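Local coordinates for protein 2-aminomuconic 6-semialdehyde dehydrogenase (Pseudomonas sp., PDB 7BZV) that probably oxidises 2-aminomuconic 6-semialdehyde with NAD+ as cofactor, a step of the meta-cleavage route of 2-aminophenol breakdown, and works as a tetramer, at residues 79-87 and 98-107; 371-379 and 391-399. All coordinates share one frame; numbering follows the deposited sequence.

Contact 1: residues 79-87 and 98-107; sequences RQQDFLDAE and AATIDIPRGI
Ile103 and Leu84 carry a helix-on-helix packing between 80-91 and 95-119, successive helices of the aldehyde dehydrogenase fold, whose short segments cross at 121° with their axes 9.8 Å apart. Ile103 is a knob in a hole made by Gln80, Phe83, Leu84 and Glu87. Its CG1 branch lies anti to the carbonyl carbon (chi1 -87°) and enters the hole, with CG1 4.0 Å from Phe83 CB, while CD1 goes on to Glu87 CB at 4.1 Å. CG2, the other branch, faces Gln80 CB. Leu84 runs across Ile103 at about a right angle and spreads its methyls over the start of the second helix: CD1 meets Ala99 CB at 4.0 Å, and CD2 is pressed on Ala98 CB. Phe83 turns its ring away toward Leu188 and Val192 of helix 184-196. Beside the apolar patch two buried acids approach, Glu87 OE2 and Asp102 OD2 being 4.2 Å apart, and one water donates to both oxygens. Lys93 makes a salt bridge to Asp102, while Thr185 and the backbone N of Leu157 bond Glu87. With no direct hydrogen bond between the segments, apolar packing does most of the holding, and the water and Lys93 probably ease the repulsion of the carboxylates.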
loop_
_atom_site.group_PDB
_atom_site.type_symbol
_atom_site.label_atom_id
_atom_site.label_comp_id
_atom_site.label_asym_id
_atom_site.label_seq_id
_atom_site.Cartn_x
_atom_site.Cartn_y
_atom_site.Cartn_z
ATOM N N ARG B 79 19.630 26.688 -14.993
ATOM C CA ARG B 79 20.790 26.536 -15.857
ATOM C C ARG B 79 20.530 25.587 -17.011
ATOM O O ARG B 79 21.460 24.962 -17.532
ATOM C CB ARG B 79 21.988 26.076 -15.039
ATOM C CG ARG B 79 22.376 27.038 -13.940
ATOM C CD ARG B 79 23.736 26.704 -13.429
ATOM N NE ARG B 79 24.706 26.665 -14.514
ATOM C CZ ARG B 79 25.903 26.110 -14.422
ATOM N NH1 ARG B 79 26.286 25.541 -13.291
ATOM N NH2 ARG B 79 26.716 26.127 -15.463
ATOM N N GLN B 80 19.284 25.500 -17.458
ATOM C CA GLN B 80 18.938 24.431 -18.381
ATOM C C GLN B 80 19.545 24.618 -19.765
ATOM O O GLN B 80 19.765 23.624 -20.468
ATOM C CB GLN B 80 17.421 24.287 -18.493
ATOM C CG GLN B 80 16.684 25.235 -19.418
ATOM C CD GLN B 80 15.170 25.007 -19.330
ATOM O OE1 GLN B 80 14.716 23.927 -18.940
ATOM N NE2 GLN B 80 14.391 26.017 -19.692
ATOM N N GLN B 81 19.811 25.855 -20.194
ATOM C CA GLN B 81 20.500 26.025 -21.475
ATOM C C GLN B 81 21.937 25.506 -21.385
ATOM O O GLN B 81 22.458 24.897 -22.333
ATOM C CB GLN B 81 20.457 27.497 -21.895
ATOM C CG GLN B 81 20.955 27.756 -23.322
ATOM C CD GLN B 81 20.000 27.199 -24.361
ATOM O OE1 GLN B 81 18.811 27.507 -24.352
ATOM N NE2 GLN B 81 20.512 26.361 -25.247
ATOM N N ASP B 82 22.585 25.718 -20.241
ATOM C CA ASP B 82 23.915 25.161 -20.017
ATOM C C ASP B 82 23.905 23.645 -20.154
ATOM O O ASP B 82 24.762 23.061 -20.836
ATOM C CB ASP B 82 24.423 25.562 -18.630
ATOM C CG ASP B 82 24.661 27.058 -18.489
ATOM O OD1 ASP B 82 24.593 27.772 -19.504
ATOM O OD2 ASP B 82 24.932 27.507 -17.354
ATOM N N PHE B 83 22.956 22.986 -19.482
ATOM C CA PHE B 83 22.867 21.534 -19.565
ATOM C C PHE B 83 22.592 21.105 -20.991
ATOM O O PHE B 83 23.220 20.174 -21.514
ATOM C CB PHE B 83 21.766 21.014 -18.615
ATOM C CG PHE B 83 22.227 20.892 -17.199
ATOM C CD1 PHE B 83 22.803 19.726 -16.744
ATOM C CD2 PHE B 83 22.103 21.947 -16.327
ATOM C CE1 PHE B 83 23.278 19.636 -15.439
ATOM C CE2 PHE B 83 22.554 21.859 -15.027
ATOM C CZ PHE B 83 23.133 20.703 -14.574
ATOM N N LEU B 84 21.631 21.770 -21.631
ATOM C CA LEU B 84 21.310 21.469 -23.015
ATOM C C LEU B 84 22.546 21.570 -23.915
ATOM O O LEU B 84 22.803 20.686 -24.754
ATOM C CB LEU B 84 20.239 22.433 -23.506
ATOM C CG LEU B 84 18.891 21.890 -23.984
ATOM C CD1 LEU B 84 18.170 23.090 -24.660
ATOM C CD2 LEU B 84 19.040 20.725 -24.909
ATOM N N ASP B 85 23.304 22.664 -23.767
ATOM C CA ASP B 85 24.465 22.908 -24.627
ATOM C C ASP B 85 25.500 21.818 -24.438
ATOM O O ASP B 85 26.003 21.239 -25.409
ATOM C CB ASP B 85 25.087 24.279 -24.320
ATOM C CG ASP B 85 24.212 25.462 -24.768
ATOM O OD1 ASP B 85 23.278 25.284 -25.570
ATOM O OD2 ASP B 85 24.471 26.592 -24.318
ATOM N N ALA B 86 25.811 21.496 -23.177
ATOM C CA ALA B 86 26.818 20.478 -22.922
ATOM C C ALA B 86 26.373 19.117 -23.436
ATOM O O ALA B 86 27.175 18.371 -24.018
ATOM C CB ALA B 86 27.131 20.408 -21.427
ATOM N N GLU B 87 25.107 18.757 -23.194
ATOM C CA GLU B 87 24.623 17.452 -23.628
ATOM C C GLU B 87 24.671 17.336 -25.148
ATOM O O GLU B 87 25.091 16.305 -25.701
ATOM C CB GLU B 87 23.203 17.223 -23.096
ATOM C CG GLU B 87 22.761 15.765 -23.136
ATOM C CD GLU B 87 23.188 15.013 -21.899
ATOM O OE1 GLU B 87 24.313 15.274 -21.393
ATOM O OE2 GLU B 87 22.381 14.176 -21.414
ATOM N N ALA B 98 17.093 16.618 -27.126
ATOM C CA ALA B 98 17.690 17.044 -25.867
ATOM C C ALA B 98 16.770 17.994 -25.105
ATOM O O ALA B 98 16.655 17.910 -23.877
ATOM C CB ALA B 98 19.056 17.664 -26.145
ATOM N N ALA B 99 16.049 18.855 -25.812
ATOM C CA ALA B 99 15.199 19.842 -25.151
ATOM C C ALA B 99 13.830 19.307 -24.780
ATOM O O ALA B 99 13.082 19.985 -24.064
ATOM C CB ALA B 99 15.025 21.072 -26.038
ATOM N N THR B 100 13.451 18.139 -25.273
ATOM C CA THR B 100 12.173 17.588 -24.883
ATOM C C THR B 100 12.305 16.352 -24.018
ATOM O O THR B 100 11.401 16.071 -23.228
ATOM C CB THR B 100 11.321 17.236 -26.102
ATOM O OG1 THR B 100 11.901 16.119 -26.776
ATOM C CG2 THR B 100 11.211 18.440 -27.017
ATOM N N ILE B 101 13.409 15.617 -24.135
ATOM C CA ILE B 101 13.584 14.380 -23.385
ATOM C C ILE B 101 14.701 14.535 -22.366
ATOM O O ILE B 101 14.460 14.492 -21.146
ATOM C CB ILE B 101 13.841 13.205 -24.345
ATOM C CG1 ILE B 101 12.561 12.956 -25.155
ATOM C CG2 ILE B 101 14.313 11.968 -23.578
ATOM C CD1 ILE B 101 12.641 11.838 -26.104
ATOM N N ASP B 102 15.938 14.697 -22.842
ATOM C CA ASP B 102 17.074 14.553 -21.931
ATOM C C ASP B 102 17.019 15.550 -20.782
ATOM O O ASP B 102 17.139 15.172 -19.607
ATOM C CB ASP B 102 18.377 14.674 -22.699
ATOM C CG ASP B 102 18.475 13.619 -23.770
ATOM O OD1 ASP B 102 17.869 13.809 -24.845
ATOM O OD2 ASP B 102 19.087 12.569 -23.504
ATOM N N ILE B 103 16.892 16.830 -21.088
ATOM C CA ILE B 103 17.061 17.816 -20.027
ATOM C C ILE B 103 15.788 17.828 -19.183
ATOM O O ILE B 103 15.887 17.821 -17.947
ATOM C CB ILE B 103 17.400 19.202 -20.588
ATOM C CG1 ILE B 103 18.910 19.374 -20.806
ATOM C CG2 ILE B 103 16.969 20.279 -19.619
ATOM C CD1 ILE B 103 19.615 18.243 -21.509
ATOM N N PRO B 104 14.583 17.863 -19.777
ATOM C CA PRO B 104 13.376 17.884 -18.927
ATOM C C PRO B 104 13.201 16.638 -18.064
ATOM O O PRO B 104 12.886 16.778 -16.881
ATOM C CB PRO B 104 12.225 18.030 -19.935
ATOM C CG PRO B 104 12.897 18.792 -21.128
ATOM C CD PRO B 104 14.257 18.129 -21.191
ATOM N N ARG B 105 13.386 15.432 -18.613
ATOM C CA ARG B 105 13.337 14.229 -17.782
ATOM C C ARG B 105 14.477 14.198 -16.772
ATOM O O ARG B 105 14.301 13.738 -15.637
ATOM C CB ARG B 105 13.371 12.982 -18.656
ATOM C CG ARG B 105 12.094 12.844 -19.551
ATOM C CD ARG B 105 11.970 11.438 -20.222
ATOM N NE ARG B 105 10.915 11.390 -21.246
ATOM C CZ ARG B 105 10.520 10.285 -21.890
ATOM N NH1 ARG B 105 11.067 9.104 -21.620
ATOM N NH2 ARG B 105 9.557 10.354 -22.797
ATOM N N GLY B 106 15.645 14.697 -17.137
ATOM C CA GLY B 106 16.728 14.731 -16.163
ATOM C C GLY B 106 16.388 15.570 -14.947
ATOM O O GLY B 106 16.742 15.223 -13.812
ATOM N N ILE B 107 15.709 16.693 -15.167
ATOM C CA ILE B 107 15.288 17.548 -14.062
ATOM C C ILE B 107 14.147 16.897 -13.295
ATOM O O ILE B 107 14.104 16.940 -12.062
ATOM C CB ILE B 107 14.859 18.921 -14.606
ATOM C CG1 ILE B 107 16.064 19.734 -15.077
ATOM C CG2 ILE B 107 14.046 19.701 -13.578
ATOM C CD1 ILE B 107 15.647 20.888 -16.065
HETATM O O HOH W 1 20.263 12.403 -21.084
#

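Contact 2: residues 371-379 and 391-399; sequences VEPTVIAGL and FGPICHVTP
Strands 374-377 and 394-400 are parallel neighbours in a beta-alpha-beta unit whose connection includes helix 384-387. Ile376 N donates to Cys395 O at 2.9 Å in an almost straight bond (176°), and Ile376 O accepts from Val397 N. Upstream, Thr374 N reaches Pro393 O at 2.9 Å, where Pro393 centres an inverse gamma turn; the bond from Cys395 N to Thr374 O is weak. Val371 CG1 rests on the CG corner of the Pro393 ring at 3.6 Å. At the other end His396, with CG anti to its backbone N (chi1 -179°), extends its ring past Ile376 to the turn after the first strand. There NE2 accepts the N-H of Leu379 at 2.9 Å, the donor tilted 20° from the ring plane, and Leu379 CB packs against the same nitrogen. A phenylalanine in place of His396 would probably leave the Leu379 N-H without its acceptor and this end of the turn less firmly tied to the second strand. A water also ties Gly378 N to Val397 O. Phe342 of helix 332-348 covers Thr374 and Ile394, while Ile311 of helix 297-312 packs on Val375. Strand 351-354 flanks 374-377, and strand 290-296 runs along the other edge of 394-400, where Val293 touches Cys395 and Val397.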
loop_
_atom_site.group_PDB
_atom_site.type_symbol
_atom_site.label_atom_id
_atom_site.label_comp_id
_atom_site.label_asym_id
_atom_site.label_seq_id
_atom_site.Cartn_x
_atom_site.Cartn_y
_atom_site.Cartn_z
ATOM N N VAL B 371 25.449 7.973 -39.486
ATOM C CA VAL B 371 24.949 6.787 -40.174
ATOM C C VAL B 371 23.489 7.016 -40.572
ATOM O O VAL B 371 22.762 7.768 -39.929
ATOM C CB VAL B 371 25.097 5.542 -39.266
ATOM C CG1 VAL B 371 24.184 5.674 -38.040
ATOM C CG2 VAL B 371 24.796 4.305 -40.038
ATOM N N GLU B 372 23.051 6.334 -41.624
ATOM C CA GLU B 372 21.682 6.463 -42.120
ATOM C C GLU B 372 20.692 5.619 -41.299
ATOM O O GLU B 372 20.987 4.472 -40.938
ATOM C CB GLU B 372 21.599 6.017 -43.570
ATOM C CG GLU B 372 22.371 6.898 -44.526
ATOM C CD GLU B 372 22.306 6.369 -45.932
ATOM O OE1 GLU B 372 22.318 5.127 -46.096
ATOM O OE2 GLU B 372 22.245 7.192 -46.862
ATOM N N PRO B 373 19.488 6.134 -41.083
ATOM C CA PRO B 373 18.413 5.282 -40.553
ATOM C C PRO B 373 18.131 4.141 -41.522
ATOM O O PRO B 373 17.981 4.351 -42.728
ATOM C CB PRO B 373 17.229 6.243 -40.420
ATOM C CG PRO B 373 17.535 7.388 -41.398
ATOM C CD PRO B 373 19.025 7.496 -41.412
ATOM N N THR B 374 18.066 2.919 -40.996
ATOM C CA THR B 374 18.184 1.725 -41.826
ATOM C C THR B 374 17.095 0.730 -41.444
ATOM O O THR B 374 16.762 0.562 -40.263
ATOM C CB THR B 374 19.595 1.132 -41.686
ATOM O OG1 THR B 374 20.551 2.109 -42.126
ATOM C CG2 THR B 374 19.804 -0.147 -42.498
ATOM N N VAL B 375 16.540 0.070 -42.450
ATOM C CA VAL B 375 15.583 -1.006 -42.222
ATOM C C VAL B 375 15.992 -2.178 -43.096
ATOM O O VAL B 375 16.172 -2.007 -44.306
ATOM C CB VAL B 375 14.139 -0.584 -42.551
ATOM C CG1 VAL B 375 13.268 -1.803 -42.554
ATOM C CG2 VAL B 375 13.647 0.428 -41.572
ATOM N N ILE B 376 16.085 -3.375 -42.508
ATOM C CA ILE B 376 16.366 -4.574 -43.283
ATOM C C ILE B 376 15.213 -5.558 -43.166
ATOM O O ILE B 376 14.363 -5.462 -42.275
ATOM C CB ILE B 376 17.691 -5.260 -42.872
ATOM C CG1 ILE B 376 17.693 -5.558 -41.365
ATOM C CG2 ILE B 376 18.889 -4.390 -43.238
ATOM C CD1 ILE B 376 18.884 -6.406 -40.877
ATOM N N ALA B 377 15.208 -6.528 -44.081
ATOM C CA ALA B 377 14.164 -7.536 -44.172
ATOM C C ALA B 377 14.738 -8.786 -44.823
ATOM O O ALA B 377 15.839 -8.779 -45.378
ATOM C CB ALA B 377 12.967 -7.013 -44.972
ATOM N N GLY B 378 13.967 -9.853 -44.776
ATOM C CA GLY B 378 14.296 -11.053 -45.506
ATOM C C GLY B 378 14.994 -12.131 -44.706
ATOM O O GLY B 378 15.254 -13.207 -45.253
ATOM N N LEU B 379 15.332 -11.891 -43.449
ATOM C CA LEU B 379 16.145 -12.868 -42.740
ATOM C C LEU B 379 15.297 -13.716 -41.798
ATOM O O LEU B 379 14.151 -13.389 -41.463
ATOM C CB LEU B 379 17.268 -12.178 -41.967
ATOM C CG LEU B 379 18.190 -11.308 -42.821
ATOM C CD1 LEU B 379 19.261 -10.653 -41.963
ATOM C CD2 LEU B 379 18.824 -12.129 -43.971
ATOM N N PHE B 391 22.266 -1.415 -31.393
ATOM C CA PHE B 391 22.279 -0.149 -30.662
ATOM C C PHE B 391 22.521 1.006 -31.627
ATOM O O PHE B 391 23.254 1.952 -31.329
ATOM C CB PHE B 391 23.316 -0.141 -29.525
ATOM C CG PHE B 391 22.865 0.641 -28.298
ATOM C CD1 PHE B 391 21.915 0.113 -27.431
ATOM C CD2 PHE B 391 23.363 1.907 -28.035
ATOM C CE1 PHE B 391 21.484 0.826 -26.306
ATOM C CE2 PHE B 391 22.916 2.644 -26.924
ATOM C CZ PHE B 391 21.978 2.088 -26.057
ATOM N N GLY B 392 21.916 0.901 -32.799
ATOM C CA GLY B 392 21.964 1.942 -33.793
ATOM C C GLY B 392 20.597 2.099 -34.418
ATOM O O GLY B 392 19.624 1.477 -33.981
ATOM N N PRO B 393 20.491 2.951 -35.455
ATOM C CA PRO B 393 19.182 3.287 -36.054
ATOM C C PRO B 393 18.779 2.240 -37.089
ATOM O O PRO B 393 18.848 2.451 -38.295
ATOM C CB PRO B 393 19.442 4.659 -36.683
ATOM C CG PRO B 393 20.898 4.554 -37.164
ATOM C CD PRO B 393 21.599 3.674 -36.105
ATOM N N ILE B 394 18.343 1.065 -36.627
ATOM C CA ILE B 394 18.095 -0.058 -37.530
ATOM C C ILE B 394 17.090 -1.012 -36.905
ATOM O O ILE B 394 16.980 -1.120 -35.681
ATOM C CB ILE B 394 19.402 -0.808 -37.886
ATOM C CG1 ILE B 394 19.125 -2.014 -38.789
ATOM C CG2 ILE B 394 20.115 -1.297 -36.614
ATOM C CD1 ILE B 394 20.379 -2.629 -39.443
ATOM N N CYS B 395 16.314 -1.665 -37.757
ATOM C CA CYS B 395 15.544 -2.816 -37.321
ATOM C C CYS B 395 15.508 -3.813 -38.453
ATOM O O CYS B 395 15.797 -3.473 -39.606
ATOM C CB CYS B 395 14.116 -2.445 -36.909
ATOM S SG CYS B 395 13.079 -1.895 -38.313
ATOM N N HIS B 396 15.133 -5.042 -38.112
ATOM C CA HIS B 396 14.708 -6.059 -39.068
ATOM C C HIS B 396 13.191 -6.212 -38.992
ATOM O O HIS B 396 12.640 -6.396 -37.905
ATOM C CB HIS B 396 15.390 -7.406 -38.797
ATOM C CG HIS B 396 14.996 -8.472 -39.766
ATOM N ND1 HIS B 396 14.040 -9.418 -39.476
ATOM C CD2 HIS B 396 15.416 -8.734 -41.023
ATOM C CE1 HIS B 396 13.873 -10.205 -40.521
ATOM N NE2 HIS B 396 14.712 -9.821 -41.465
ATOM N N VAL B 397 12.507 -6.127 -40.129
ATOM C CA VAL B 397 11.053 -6.255 -40.153
ATOM C C VAL B 397 10.662 -7.575 -40.824
ATOM O O VAL B 397 11.222 -7.952 -41.861
ATOM C CB VAL B 397 10.400 -5.024 -40.825
ATOM C CG1 VAL B 397 10.820 -4.901 -42.250
ATOM C CG2 VAL B 397 8.909 -5.079 -40.707
ATOM N N THR B 398 9.677 -8.264 -40.239
ATOM C CA THR B 398 9.269 -9.596 -40.692
ATOM C C THR B 398 7.763 -9.718 -40.512
ATOM O O THR B 398 7.204 -9.128 -39.579
ATOM C CB THR B 398 10.022 -10.691 -39.892
ATOM O OG1 THR B 398 9.690 -12.025 -40.319
ATOM C CG2 THR B 398 9.722 -10.543 -38.380
ATOM N N PRO B 399 7.077 -10.445 -41.382
ATOM C CA PRO B 399 5.644 -10.684 -41.175
ATOM C C PRO B 399 5.378 -11.792 -40.166
ATOM O O PRO B 399 6.195 -12.689 -39.949
ATOM C CB PRO B 399 5.152 -11.113 -42.568
ATOM C CG PRO B 399 6.362 -11.814 -43.177
ATOM C CD PRO B 399 7.585 -11.080 -42.615
HETATM O O HOH W 2 11.376 -9.978 -43.537
HETATM O O HOH W 3 11.778 -12.467 -42.597
#

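How the contacts relate
Both contacts are largely buried, yet they lie in separate parts of the chain, their centres 29 Å apart and their nearest atoms about 11 Å apart. They share no helix or strand, and contact 1 closes before contact 2 opens. Contact 1, the closer to the centre of the chain, sets one helix against another mainly through apolar side-chain packing, with a water-bridged pair of buried acids beside it. Contact 2 is farther out and buries more surface, 588 against 353 Å²; backbone hydrogen bonds join its two strands inside a mixed sheet, and a histidine adds a side-chain bond. Neither is touched by another subunit, so each belongs to the fold of the single chain.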